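Local coordinates for glutathione peroxidase-like peroxiredoxin HYR1 (Saccharomyces cerevisiae, PDB 3CMI), which reduces hydroperoxides with electrons from thioredoxin, and senses hydroperoxide stress in yeast, relaying it by oxidising the transcription activator YAP1, at residues N39-C44 with P48-L53; A55-Y60 with V96-M101; I68-N73 with D112-F117. All coordinates share one frame; numbering follows the deposited sequence.

Contact 1: N39-C44 with P48-L53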
loop_
_atom_site.group_PDB
_atom_site.type_symbol
_atom_site.label_atom_id
_atom_site.label_comp_id
_atom_site.label_asym_id
_atom_site.label_seq_id
_atom_site.Cartn_x
_atom_site.Cartn_y
_atom_site.Cartn_z
ATOM N N ASN A 39 2.898 -1.386 -3.769
ATOM C CA ASN A 39 3.340 -2.526 -4.562
ATOM C C ASN A 39 4.860 -2.514 -4.642
ATOM O O ASN A 39 5.482 -1.492 -4.939
ATOM C CB ASN A 39 2.686 -2.584 -5.947
ATOM C CG ASN A 39 3.040 -1.399 -6.818
ATOM O OD1 ASN A 39 3.767 -1.532 -7.805
ATOM N ND2 ASN A 39 2.516 -0.237 -6.470
ATOM N N VAL A 40 5.445 -3.661 -4.350
ATOM C CA VAL A 40 6.868 -3.778 -4.141
ATOM C C VAL A 40 7.487 -4.648 -5.231
ATOM O O VAL A 40 6.808 -5.488 -5.818
ATOM C CB VAL A 40 7.115 -4.302 -2.700
ATOM C CG1 VAL A 40 8.185 -5.384 -2.639
ATOM C CG2 VAL A 40 7.396 -3.135 -1.766
ATOM N N ALA A 41 8.763 -4.415 -5.521
ATOM C CA ALA A 41 9.461 -5.148 -6.570
ATOM C C ALA A 41 9.797 -6.570 -6.132
ATOM O O ALA A 41 10.404 -6.781 -5.078
ATOM C CB ALA A 41 10.714 -4.409 -6.990
ATOM N N SER A 42 9.390 -7.539 -6.951
ATOM C CA SER A 42 9.665 -8.948 -6.691
ATOM C C SER A 42 11.151 -9.257 -6.878
ATOM O O SER A 42 11.704 -10.112 -6.184
ATOM C CB SER A 42 8.813 -9.831 -7.602
ATOM O OG SER A 42 8.895 -11.191 -7.219
ATOM N N LYS A 43 11.785 -8.550 -7.812
ATOM C CA LYS A 43 13.220 -8.679 -8.063
ATOM C C LYS A 43 14.036 -7.769 -7.144
ATOM O O LYS A 43 13.514 -6.797 -6.588
ATOM C CB LYS A 43 13.543 -8.372 -9.529
ATOM C CG LYS A 43 13.054 -9.425 -10.510
ATOM C CD LYS A 43 13.402 -9.049 -11.943
ATOM C CE LYS A 43 12.981 -10.140 -12.917
ATOM N NZ LYS A 43 13.292 -9.775 -14.326
ATOM N N CYS A 44 15.318 -8.097 -6.992
ATOM C CA CYS A 44 16.237 -7.339 -6.144
ATOM C C CYS A 44 16.751 -6.078 -6.843
ATOM O O CYS A 44 16.523 -5.879 -8.040
ATOM C CB CYS A 44 17.420 -8.219 -5.726
ATOM S SG CYS A 44 16.972 -9.754 -4.884
ATOM N N PRO A 48 17.287 1.346 -1.767
ATOM C CA PRO A 48 16.907 2.678 -1.270
ATOM C C PRO A 48 15.406 2.846 -1.011
ATOM O O PRO A 48 15.020 3.549 -0.079
ATOM C CB PRO A 48 17.354 3.615 -2.397
ATOM C CG PRO A 48 18.454 2.887 -3.070
ATOM C CD PRO A 48 18.051 1.445 -3.027
ATOM N N GLN A 49 14.580 2.197 -1.825
ATOM C CA GLN A 49 13.125 2.290 -1.705
ATOM C C GLN A 49 12.601 1.599 -0.444
ATOM O O GLN A 49 11.741 2.143 0.254
ATOM C CB GLN A 49 12.445 1.727 -2.955
ATOM C CG GLN A 49 12.558 2.618 -4.195
ATOM C CD GLN A 49 13.984 2.751 -4.723
ATOM O OE1 GLN A 49 14.470 3.862 -4.959
ATOM N NE2 GLN A 49 14.659 1.620 -4.904
ATOM N N TYR A 50 13.131 0.412 -0.156
ATOM C CA TYR A 50 12.750 -0.347 1.033
ATOM C C TYR A 50 13.238 0.311 2.322
ATOM O O TYR A 50 12.563 0.246 3.351
ATOM C CB TYR A 50 13.266 -1.786 0.944
ATOM C CG TYR A 50 12.735 -2.545 -0.250
ATOM C CD1 TYR A 50 13.516 -2.716 -1.388
ATOM C CD2 TYR A 50 11.451 -3.084 -0.243
ATOM C CE1 TYR A 50 13.034 -3.403 -2.495
ATOM C CE2 TYR A 50 10.960 -3.776 -1.345
ATOM C CZ TYR A 50 11.757 -3.930 -2.468
ATOM O OH TYR A 50 11.288 -4.612 -3.564
ATOM N N LYS A 51 14.411 0.939 2.262
ATOM C CA LYS A 51 14.955 1.657 3.408
ATOM C C LYS A 51 14.057 2.828 3.812
ATOM O O LYS A 51 13.791 3.023 4.999
ATOM C CB LYS A 51 16.381 2.139 3.131
ATOM C CG LYS A 51 17.448 1.063 3.283
ATOM C CD LYS A 51 18.834 1.679 3.430
ATOM C CE LYS A 51 19.905 0.603 3.528
ATOM N NZ LYS A 51 21.243 1.162 3.879
ATOM N N GLU A 52 13.589 3.591 2.823
ATOM C CA GLU A 52 12.700 4.728 3.071
ATOM C C GLU A 52 11.346 4.298 3.646
ATOM O O GLU A 52 10.817 4.954 4.543
ATOM C CB GLU A 52 12.511 5.582 1.808
ATOM C CG GLU A 52 13.664 6.544 1.527
ATOM C CD GLU A 52 13.242 7.787 0.742
ATOM O OE1 GLU A 52 14.004 8.211 -0.159
ATOM O OE2 GLU A 52 12.162 8.351 1.029
ATOM N N LEU A 53 10.798 3.198 3.129
ATOM C CA LEU A 53 9.539 2.646 3.627
ATOM C C LEU A 53 9.677 2.171 5.067
ATOM O O LEU A 53 8.824 2.467 5.905
ATOM C CB LEU A 53 9.059 1.493 2.742
ATOM C CG LEU A 53 8.541 1.853 1.347
ATOM C CD1 LEU A 53 8.499 0.611 0.478
ATOM C CD2 LEU A 53 7.176 2.536 1.412
#

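Contact 2: A55-Y60 with V96-M101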
loop_
_atom_site.group_PDB
_atom_site.type_symbol
_atom_site.label_atom_id
_atom_site.label_comp_id
_atom_site.label_asym_id
_atom_site.label_seq_id
_atom_site.Cartn_x
_atom_site.Cartn_y
_atom_site.Cartn_z
ATOM N N ALA A 55 11.863 3.168 7.257
ATOM C CA ALA A 55 12.031 4.353 8.091
ATOM C C ALA A 55 10.678 4.979 8.438
ATOM O O ALA A 55 10.449 5.376 9.576
ATOM C CB ALA A 55 12.950 5.378 7.409
ATOM N N LEU A 56 9.788 5.056 7.450
ATOM C CA LEU A 56 8.430 5.556 7.655
ATOM C C LEU A 56 7.694 4.693 8.676
ATOM O O LEU A 56 7.080 5.206 9.617
ATOM C CB LEU A 56 7.667 5.554 6.326
ATOM C CG LEU A 56 6.415 6.419 6.168
ATOM C CD1 LEU A 56 6.768 7.908 6.178
ATOM C CD2 LEU A 56 5.694 6.042 4.878
ATOM N N TYR A 57 7.788 3.378 8.493
ATOM C CA TYR A 57 7.135 2.413 9.368
ATOM C C TYR A 57 7.660 2.505 10.794
ATOM O O TYR A 57 6.875 2.605 11.735
ATOM C CB TYR A 57 7.308 0.994 8.818
ATOM C CG TYR A 57 6.661 -0.095 9.647
ATOM C CD1 TYR A 57 5.274 -0.136 9.830
ATOM C CD2 TYR A 57 7.432 -1.107 10.224
ATOM C CE1 TYR A 57 4.677 -1.147 10.580
ATOM C CE2 TYR A 57 6.844 -2.116 10.980
ATOM C CZ TYR A 57 5.469 -2.128 11.155
ATOM O OH TYR A 57 4.886 -3.132 11.899
ATOM N N LYS A 58 8.982 2.472 10.949
ATOM C CA LYS A 58 9.613 2.610 12.264
ATOM C C LYS A 58 9.169 3.896 12.965
ATOM O O LYS A 58 8.858 3.897 14.158
ATOM C CB LYS A 58 11.139 2.590 12.138
ATOM C CG LYS A 58 11.714 1.241 11.745
ATOM C CD LYS A 58 13.221 1.219 11.948
ATOM C CE LYS A 58 13.814 -0.138 11.590
ATOM N NZ LYS A 58 13.270 -1.257 12.425
ATOM N N ARG A 59 9.119 4.985 12.208
ATOM C CA ARG A 59 8.797 6.287 12.777
ATOM C C ARG A 59 7.377 6.371 13.354
ATOM O O ARG A 59 7.180 6.860 14.475
ATOM C CB ARG A 59 9.035 7.394 11.745
ATOM C CG ARG A 59 8.478 8.720 12.174
ATOM C CD ARG A 59 9.216 9.896 11.586
ATOM N NE ARG A 59 9.256 10.899 12.632
ATOM C CZ ARG A 59 10.348 11.316 13.254
ATOM N NH1 ARG A 59 11.550 10.882 12.909
ATOM N NH2 ARG A 59 10.226 12.222 14.206
ATOM N N TYR A 60 6.414 5.845 12.603
ATOM C CA TYR A 60 4.997 6.085 12.861
ATOM C C TYR A 60 4.186 4.891 13.349
ATOM O O TYR A 60 3.036 5.058 13.758
ATOM C CB TYR A 60 4.332 6.647 11.603
ATOM C CG TYR A 60 4.810 8.030 11.224
ATOM C CD1 TYR A 60 4.595 9.119 12.069
ATOM C CD2 TYR A 60 5.464 8.253 10.012
ATOM C CE1 TYR A 60 5.024 10.395 11.718
ATOM C CE2 TYR A 60 5.899 9.531 9.652
ATOM C CZ TYR A 60 5.674 10.589 10.509
ATOM O OH TYR A 60 6.108 11.846 10.170
ATOM N N VAL A 96 12.580 -5.685 5.542
ATOM C CA VAL A 96 11.677 -4.749 6.214
ATOM C C VAL A 96 10.936 -5.467 7.348
ATOM O O VAL A 96 11.005 -6.697 7.456
ATOM C CB VAL A 96 10.670 -4.115 5.214
ATOM C CG1 VAL A 96 11.406 -3.335 4.126
ATOM C CG2 VAL A 96 9.763 -5.178 4.592
ATOM N N THR A 97 10.240 -4.709 8.192
ATOM C CA THR A 97 9.522 -5.306 9.329
ATOM C C THR A 97 8.002 -5.115 9.274
ATOM O O THR A 97 7.284 -5.554 10.173
ATOM C CB THR A 97 10.043 -4.798 10.690
ATOM O OG1 THR A 97 9.886 -3.378 10.761
ATOM C CG2 THR A 97 11.516 -5.168 10.899
ATOM N N PHE A 98 7.513 -4.455 8.229
ATOM C CA PHE A 98 6.076 -4.278 8.053
ATOM C C PHE A 98 5.498 -5.433 7.231
ATOM O O PHE A 98 6.252 -6.129 6.552
ATOM C CB PHE A 98 5.761 -2.911 7.423
ATOM C CG PHE A 98 6.475 -2.647 6.126
ATOM C CD1 PHE A 98 5.984 -3.153 4.921
ATOM C CD2 PHE A 98 7.616 -1.852 6.100
ATOM C CE1 PHE A 98 6.636 -2.890 3.717
ATOM C CE2 PHE A 98 8.273 -1.586 4.903
ATOM C CZ PHE A 98 7.782 -2.107 3.708
ATOM N N PRO A 99 4.167 -5.653 7.298
ATOM C CA PRO A 99 3.575 -6.812 6.608
ATOM C C PRO A 99 3.846 -6.874 5.102
ATOM O O PRO A 99 3.555 -5.926 4.369
ATOM C CB PRO A 99 2.073 -6.658 6.882
ATOM C CG PRO A 99 2.012 -5.874 8.146
ATOM C CD PRO A 99 3.139 -4.888 8.029
ATOM N N ILE A 100 4.416 -7.999 4.675
ATOM C CA ILE A 100 4.627 -8.319 3.264
ATOM C C ILE A 100 3.679 -9.456 2.887
ATOM O O ILE A 100 3.522 -10.422 3.633
ATOM C CB ILE A 100 6.110 -8.707 2.979
ATOM C CG1 ILE A 100 7.061 -7.539 3.297
ATOM C CG2 ILE A 100 6.301 -9.226 1.547
ATOM C CD1 ILE A 100 6.945 -6.314 2.377
ATOM N N MET A 101 3.037 -9.329 1.732
ATOM C CA MET A 101 2.018 -10.285 1.309
ATOM C C MET A 101 2.579 -11.253 0.274
ATOM O O MET A 101 3.718 -11.100 -0.164
ATOM C CB MET A 101 0.808 -9.539 0.735
ATOM C CG MET A 101 0.198 -8.483 1.658
ATOM S SD MET A 101 -0.742 -9.168 3.041
ATOM C CE MET A 101 0.442 -9.000 4.372
#

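Contact 3: I68-N73 with D112-F117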
loop_
_atom_site.group_PDB
_atom_site.type_symbol
_atom_site.label_atom_id
_atom_site.label_comp_id
_atom_site.label_asym_id
_atom_site.label_seq_id
_atom_site.Cartn_x
_atom_site.Cartn_y
_atom_site.Cartn_z
ATOM N N ILE A 68 1.403 -2.056 4.101
ATOM C CA ILE A 68 1.197 -3.381 3.523
ATOM C C ILE A 68 1.911 -3.409 2.172
ATOM O O ILE A 68 1.565 -2.649 1.261
ATOM C CB ILE A 68 -0.318 -3.743 3.379
ATOM C CG1 ILE A 68 -1.112 -3.370 4.647
ATOM C CG2 ILE A 68 -0.495 -5.227 3.016
ATOM C CD1 ILE A 68 -0.643 -4.057 5.958
ATOM N N GLY A 69 2.940 -4.248 2.069
ATOM C CA GLY A 69 3.727 -4.357 0.840
ATOM C C GLY A 69 3.284 -5.529 -0.016
ATOM O O GLY A 69 3.229 -6.656 0.462
ATOM N N PHE A 70 2.959 -5.257 -1.277
ATOM C CA PHE A 70 2.563 -6.301 -2.217
ATOM C C PHE A 70 3.654 -6.534 -3.268
ATOM O O PHE A 70 3.835 -5.709 -4.172
ATOM C CB PHE A 70 1.246 -5.937 -2.918
ATOM C CG PHE A 70 0.020 -6.080 -2.054
ATOM C CD1 PHE A 70 -0.419 -5.020 -1.258
ATOM C CD2 PHE A 70 -0.717 -7.262 -2.060
ATOM C CE1 PHE A 70 -1.565 -5.145 -0.472
ATOM C CE2 PHE A 70 -1.860 -7.398 -1.279
ATOM C CZ PHE A 70 -2.286 -6.336 -0.483
ATOM N N PRO A 71 4.401 -7.645 -3.144
ATOM C CA PRO A 71 5.292 -8.091 -4.214
ATOM C C PRO A 71 4.559 -8.289 -5.540
ATOM O O PRO A 71 3.419 -8.759 -5.562
ATOM C CB PRO A 71 5.809 -9.441 -3.698
ATOM C CG PRO A 71 5.745 -9.312 -2.217
ATOM C CD PRO A 71 4.497 -8.518 -1.958
ATOM N N CYS A 72 5.227 -7.922 -6.628
ATOM C CA CYS A 72 4.669 -8.015 -7.971
ATOM C C CYS A 72 5.821 -8.069 -8.961
ATOM O O CYS A 72 6.815 -7.357 -8.803
ATOM C CB CYS A 72 3.781 -6.798 -8.257
ATOM S SG CYS A 72 2.979 -6.801 -9.868
ATOM N N ASN A 73 5.685 -8.910 -9.982
ATOM C CA ASN A 73 6.738 -9.082 -10.980
ATOM C C ASN A 73 6.389 -8.512 -12.363
ATOM O O ASN A 73 7.041 -8.833 -13.355
ATOM C CB ASN A 73 7.129 -10.562 -11.080
ATOM C CG ASN A 73 8.471 -10.772 -11.757
ATOM O OD1 ASN A 73 8.620 -11.660 -12.599
ATOM N ND2 ASN A 73 9.456 -9.952 -11.398
ATOM N N ASP A 112 -5.374 -8.559 -8.352
ATOM C CA ASP A 112 -5.832 -8.878 -7.001
ATOM C C ASP A 112 -6.977 -7.954 -6.598
ATOM O O ASP A 112 -6.931 -6.758 -6.898
ATOM C CB ASP A 112 -4.685 -8.751 -5.992
ATOM C CG ASP A 112 -5.027 -9.348 -4.635
ATOM O OD1 ASP A 112 -4.810 -10.563 -4.434
ATOM O OD2 ASP A 112 -5.502 -8.598 -3.758
ATOM N N PRO A 113 -8.012 -8.506 -5.930
ATOM C CA PRO A 113 -9.125 -7.715 -5.393
ATOM C C PRO A 113 -8.732 -6.452 -4.617
ATOM O O PRO A 113 -9.475 -5.477 -4.650
ATOM C CB PRO A 113 -9.837 -8.709 -4.474
ATOM C CG PRO A 113 -9.630 -10.022 -5.162
ATOM C CD PRO A 113 -8.217 -9.951 -5.691
ATOM N N VAL A 114 -7.588 -6.465 -3.933
ATOM C CA VAL A 114 -7.122 -5.282 -3.197
ATOM C C VAL A 114 -6.862 -4.140 -4.177
ATOM O O VAL A 114 -7.229 -2.992 -3.923
ATOM C CB VAL A 114 -5.843 -5.570 -2.358
ATOM C CG1 VAL A 114 -5.194 -4.270 -1.849
ATOM C CG2 VAL A 114 -6.160 -6.509 -1.189
ATOM N N TYR A 115 -6.241 -4.475 -5.304
ATOM C CA TYR A 115 -5.902 -3.481 -6.308
ATOM C C TYR A 115 -7.088 -3.084 -7.175
ATOM O O TYR A 115 -7.164 -1.938 -7.638
ATOM C CB TYR A 115 -4.655 -3.892 -7.096
ATOM C CG TYR A 115 -3.412 -3.491 -6.333
ATOM C CD1 TYR A 115 -2.713 -2.335 -6.669
ATOM C CD2 TYR A 115 -2.978 -4.227 -5.227
ATOM C CE1 TYR A 115 -1.590 -1.937 -5.946
ATOM C CE2 TYR A 115 -1.852 -3.835 -4.490
ATOM C CZ TYR A 115 -1.166 -2.695 -4.856
ATOM O OH TYR A 115 -0.056 -2.304 -4.140
ATOM N N LYS A 116 -8.026 -4.011 -7.361
ATOM C CA LYS A 116 -9.301 -3.672 -7.986
ATOM C C LYS A 116 -9.999 -2.583 -7.162
ATOM O O LYS A 116 -10.409 -1.555 -7.705
ATOM C CB LYS A 116 -10.197 -4.908 -8.122
ATOM C CG LYS A 116 -11.417 -4.692 -9.008
ATOM C CD LYS A 116 -12.313 -5.922 -9.037
ATOM C CE LYS A 116 -13.538 -5.700 -9.912
ATOM N NZ LYS A 116 -14.364 -6.948 -10.048
ATOM N N PHE A 117 -10.107 -2.810 -5.853
ATOM C CA PHE A 117 -10.745 -1.850 -4.952
ATOM C C PHE A 117 -10.029 -0.500 -4.910
ATOM O O PHE A 117 -10.676 0.545 -5.000
ATOM C CB PHE A 117 -10.885 -2.410 -3.530
ATOM C CG PHE A 117 -11.247 -1.364 -2.510
ATOM C CD1 PHE A 117 -12.554 -0.878 -2.422
ATOM C CD2 PHE A 117 -10.279 -0.836 -1.665
ATOM C CE1 PHE A 117 -12.890 0.102 -1.491
ATOM C CE2 PHE A 117 -10.602 0.150 -0.734
ATOM C CZ PHE A 117 -11.910 0.615 -0.644
#

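Contact 1: N39-C44 with P48-L53
The Tyr50 ring meets the end of strand 34-41 with its edge: Val40 CG1 and Ala41 O both lie at the rim near the ring plane, around the CE2 and OH end. The ring also forms an edge-to-face pair with Phe135. This is the first half of the beta-alpha-beta unit of the thioredoxin-like fold, in which strand 34-41 runs out through a loop carrying the active-site Cys44 and returns as helix 47-60. That helix packs on the sheet here through one long side chain. With CG anti to its own carbonyl carbon (chi1 -60°), the Tyr50 ring reaches across until the phenol end meets the strand, although the nearest CA atoms, those of Val40 and Tyr50, are 8.6 Å apart.

Both methyls of Val40 touch the same ring carbon, with CG1 3.5 Å and CG2 3.6 Å from Tyr50 CE2, so the valine fork sits against one corner of the ring. Cys44, which passes through a sulfenic acid and forms a transient disulfide with YAP1, lies farther along the loop, and its first side-chain bond points away from the helix. The hydroxyl end lies against Ala41: Tyr50 OH is 3.5 Å from Ala41 CB and 2.8 Å from Ala41 O.

Contact 2: A55-Y60 with V96-M101
This is an aromatic contact between a helix and a loop: Tyr57 of helix 47-60 lies against Thr97 and Phe98 in the irregular chain that leads from strand 65-72 toward helix 113-121. No hydrogen bond joins the two segments, and the contact is made by a ring face, a ring edge and the atoms set against them. Phe98 CB sits almost exactly over the middle of the Tyr57 ring, 3.5 Å from its centroid and only 3° off the ring normal, a CH-pi contact. Beyond it the Phe98 ring turns its edge to the same tyrosine in a T-shaped pair, with planes at 73° and centroids 5.7 Å apart. Phe98 CG stands between the backbone N and the carbonyl carbon (chi1 55°), a torsion that turns the ring so that its edge comes to the tyrosine, CD2 lying 3.9 Å from Tyr57 CB, while the far end leads away.

In the thioredoxin-like fold, helix 47-60 is the crossover that links parallel strands 34-41 and 65-72, and here the 96-101 loop packs along its flank. The Phe98 side chain also touches Leu53 and Glu54 of the helix and Ile67 of strand 65-72; Tyr57 likewise reaches Thr66.

Thr97 approaches the tyrosine from another direction, in the ring plane, its OG1 3.3 Å from Tyr57 CE2. That hydroxyl has its polar partner on the helix, in a hydrogen bond with Glu54 OE1, and the same carboxylate oxygen receives a salt bridge from Lys58 NZ. Lys58 NZ itself lies 4.3 Å from Thr97 OG1.

Contact 3: I68-N73 with D112-F117
Helix 113-121 is laid on the outermost strand of the sheet, strand 65-72, through its first turn, and one side chain, Phe70, receives it. Tyr115 and Val114 both come to the Phe70 ring, at different places. Tyr115 CE2 stands over one face, displaced toward the rim, 3.7 Å from Phe70 CD1. The two rings are nearly perpendicular, planes at 87° and centroids 5.5 Å apart, so this is a T-shaped stack with the tyrosine giving the edge and the phenylalanine the face. Val114 holds the far end of the ring: CG1 is 3.8 Å and CG2 3.9 Å from Phe70 CZ, both methyls reaching that carbon obliquely, from the side of the ring where Tyr115 lies. The first torsion of Phe70, with CG anti to the carbonyl carbon (chi1 -74°), sets the ring where one face meets Tyr115 and CZ meets Val114.

Within the thioredoxin-like fold, this helix packs on the sheet face away from helix 47-60, and all three touching residues are buried. The contact continues over the neighbouring strand 34-41, where Ile37 touches both Phe70 and Tyr115, and Asn39 touches Tyr115. Ile104, from the loop before the helix, closes on Phe70 as well.

Asp112 is the N-cap of the helix: its OD2 accepts from Val114 N at 3.0 Å along a fairly straight bond (163°), on the anti side and well out of the carboxylate plane. The cap ties up an amide of the first turn on the very residue whose methyls bear on Phe70 CZ; Asp112 also touches Ile104 with its side chain.

In the fold
Contact 3 is the buried one, without a hydrogen bond across its interface and mainly aromatic and aliphatic, its centre about 8 Å from the centre of the chain; contacts 1 and 2 lie farther out and are only partly buried. Those two share helix 47-60 and touch where Leu53 CB meets Phe98 CE2. Contacts 1 and 3 meet through the sheet, since strands 34-41 and 65-72 are neighbours paired at Val40 and Phe70. The 96-101 loop of contact 2 is joined to the strand of contact 3 by backbone bonds at Gly69. Tyrosines serve all three, yet differently: by a phenol end beside the active-site loop, by a face near charged groups, and by an edge in the core.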